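Local coordinates for protein terminal oxygenase component of carbazole (Janthinobacterium sp., PDB 7BUG) that catalyses, as the terminal oxygenase of a multicomponent Rieske-type system, the angular dioxygenation of carbazole, whose unstable cis-hydrodiol then opens to 2'-aminobiphenyl-2,3-diol, at residues D157-G162 with E308-Y313. Numbering follows the deposited sequence. Where two conformers were deposited one is given.
Sequences DMEILG and EERKKY
Leu161 lays its CD1 methyl over one face of the Tyr313 ring, 3.8 Å from the centroid and 30° off the normal, a CH-pi contact. The methyl sits off centre, and its nearest ring atom is CE2 of Tyr313, 3.4 Å from CD1 of Leu161. The two side chains approach from opposite directions: the leucine points from strand to helix and the tyrosine from helix to strand. With CG anti to the backbone N (chi1 175°), Tyr313 extends far enough for its OH to hydrogen-bond to Leu300 O on the neighbouring strand. A flat residue with a polar end suits this buried place, since the ring offers carbon to Leu161 while the hydroxyl finds a backbone acceptor. Glu159 meets the same ring atoms from the other side of the ring plane, its CB 3.9 Å from Tyr313 CD2; Glu159 O approaches Tyr313 CE2 obliquely at 3.5 Å. This is the helix-on-sheet layer of the catalytic domain, a Bet v 1-like fold: strand 158-167, at one margin of the antiparallel sheet within this chain, is packed by helix 307-327, the short segments running nearly parallel at 25° with their axes 9.9 Å apart. Cutting Tyr313 back to an alanine is likely to leave a gap between helix and sheet, with the Leu161 methyl lacking its aromatic face and Leu300 O its hydroxyl partner. Farther toward the start of the helix, in one of two conformers of Glu159 and so only provisionally, a carboxylate oxygen rests against the aliphatic part of Arg310, Glu159 OE1 lying 3.6 Å from Arg310 CD. A bend at chi3 carries the arginine's head off, and NH1 makes a salt bridge with Glu314. Arginine suits this partly exposed border, its CG and CD lying against the Glu159 carboxylate while its charge is paired along the helix.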
loop_
_atom_site.group_PDB
_atom_site.type_symbol
_atom_site.label_atom_id
_atom_site.label_comp_id
_atom_site.label_asym_id
_atom_site.label_seq_id
_atom_site.Cartn_x
_atom_site.Cartn_y
_atom_site.Cartn_z
ATOM N N ASP A 157 38.616 21.619 19.383
ATOM C CA ASP A 157 39.337 20.381 19.796
ATOM C C ASP A 157 38.385 19.175 19.863
ATOM O O ASP A 157 38.853 18.059 20.056
ATOM C CB ASP A 157 40.099 20.576 21.118
ATOM C CG ASP A 157 39.239 20.751 22.354
ATOM O OD1 ASP A 157 38.039 21.156 22.209
ATOM O OD2 ASP A 157 39.767 20.461 23.478
ATOM N N MET A 158 37.097 19.375 19.620
ATOM C CA MET A 158 36.111 18.266 19.696
ATOM C C MET A 158 36.225 17.376 18.454
ATOM O O MET A 158 36.091 17.869 17.317
ATOM C CB MET A 158 34.701 18.838 19.822
ATOM C CG MET A 158 33.659 17.752 20.045
ATOM S SD MET A 158 33.733 17.037 21.696
ATOM C CE MET A 158 33.302 18.415 22.756
ATOM N N GLU A 159 36.616 16.113 18.646
ATOM C CA GLU A 159 36.689 15.108 17.565
ATOM C C GLU A 159 35.352 14.366 17.544
ATOM O O GLU A 159 34.881 13.900 18.629
ATOM C CB GLU A 159 37.885 14.171 17.725
ATOM C CG GLU A 159 39.202 14.882 17.467
ATOM C CD GLU A 159 39.310 15.566 16.108
ATOM O OE1 GLU A 159 38.943 14.943 15.081
ATOM O OE2 GLU A 159 39.816 16.725 16.076
ATOM N N ILE A 160 34.768 14.351 16.367
ATOM C CA ILE A 160 33.439 13.738 16.147
ATOM C C ILE A 160 33.606 12.480 15.312
ATOM O O ILE A 160 34.240 12.507 14.254
ATOM C CB ILE A 160 32.516 14.758 15.484
ATOM C CG1 ILE A 160 32.185 15.946 16.400
ATOM C CG2 ILE A 160 31.279 14.054 14.966
ATOM C CD1 ILE A 160 31.512 15.618 17.713
ATOM N N LEU A 161 32.973 11.409 15.770
ATOM C CA LEU A 161 32.928 10.145 15.033
ATOM C C LEU A 161 31.477 9.663 15.106
ATOM O O LEU A 161 30.837 9.903 16.125
ATOM C CB LEU A 161 33.905 9.163 15.671
ATOM C CG LEU A 161 35.383 9.519 15.494
ATOM C CD1 LEU A 161 36.237 8.652 16.427
ATOM C CD2 LEU A 161 35.771 9.331 14.058
ATOM N N GLY A 162 31.012 8.941 14.103
ATOM C CA GLY A 162 29.588 8.591 14.177
ATOM C C GLY A 162 29.151 7.441 13.325
ATOM O O GLY A 162 29.956 6.726 12.673
ATOM N N GLU A 308 47.660 12.239 17.822
ATOM C CA GLU A 308 47.920 11.023 18.635
ATOM C C GLU A 308 46.662 10.685 19.466
ATOM O O GLU A 308 46.250 9.522 19.479
ATOM C CB GLU A 308 49.172 11.249 19.500
ATOM C CG GLU A 308 50.487 11.263 18.704
ATOM C CD GLU A 308 50.784 12.480 17.814
ATOM O OE1 GLU A 308 50.701 13.635 18.310
ATOM O OE2 GLU A 308 51.097 12.277 16.615
ATOM N N GLU A 309 46.116 11.659 20.184
ATOM C CA GLU A 309 44.825 11.546 20.921
ATOM C C GLU A 309 43.685 11.227 19.927
ATOM O O GLU A 309 42.795 10.367 20.257
ATOM C CB GLU A 309 44.534 12.828 21.706
ATOM C CG GLU A 309 45.348 12.954 22.989
ATOM C CD GLU A 309 45.097 14.185 23.857
ATOM O OE1 GLU A 309 44.063 14.868 23.661
ATOM O OE2 GLU A 309 45.958 14.478 24.743
ATOM N N ARG A 310 43.679 11.856 18.749
ATOM C CA ARG A 310 42.608 11.593 17.748
ATOM C C ARG A 310 42.687 10.115 17.346
ATOM O O ARG A 310 41.636 9.470 17.211
ATOM C CB ARG A 310 42.724 12.524 16.532
ATOM C CG ARG A 310 41.811 12.142 15.378
ATOM C CD ARG A 310 41.940 13.104 14.204
ATOM N NE ARG A 310 43.236 13.003 13.528
ATOM C CZ ARG A 310 43.636 11.992 12.749
ATOM N NH1 ARG A 310 42.853 10.950 12.525
ATOM N NH2 ARG A 310 44.837 12.026 12.201
ATOM N N LYS A 311 43.894 9.580 17.135
ATOM C CA LYS A 311 44.080 8.174 16.660
ATOM C C LYS A 311 43.613 7.188 17.742
ATOM O O LYS A 311 42.945 6.203 17.388
ATOM C CB LYS A 311 45.543 7.887 16.291
ATOM C CG LYS A 311 45.964 8.394 14.913
ATOM C CD LYS A 311 45.272 7.673 13.759
ATOM C CE LYS A 311 45.405 8.404 12.435
ATOM N NZ LYS A 311 44.592 7.773 11.363
ATOM N N LYS A 312 43.959 7.473 18.995
ATOM C CA LYS A 312 43.587 6.680 20.196
ATOM C C LYS A 312 42.052 6.691 20.341
ATOM O O LYS A 312 41.444 5.638 20.601
ATOM C CB LYS A 312 44.276 7.275 21.423
ATOM C CG LYS A 312 43.875 6.665 22.756
ATOM C CD LYS A 312 45.021 6.554 23.747
ATOM C CE LYS A 312 44.652 5.712 24.948
ATOM N NZ LYS A 312 43.555 6.343 25.714
ATOM N N TYR A 313 41.432 7.846 20.121
ATOM C CA TYR A 313 39.949 7.952 20.157
ATOM C C TYR A 313 39.357 7.126 18.999
ATOM O O TYR A 313 38.410 6.336 19.245
ATOM C CB TYR A 313 39.557 9.429 20.148
ATOM C CG TYR A 313 38.072 9.636 20.060
ATOM C CD1 TYR A 313 37.241 8.981 20.946
ATOM C CD2 TYR A 313 37.523 10.541 19.159
ATOM C CE1 TYR A 313 35.872 9.149 20.888
ATOM C CE2 TYR A 313 36.152 10.721 19.093
ATOM C CZ TYR A 313 35.341 10.053 19.991
ATOM O OH TYR A 313 33.986 10.224 19.985
#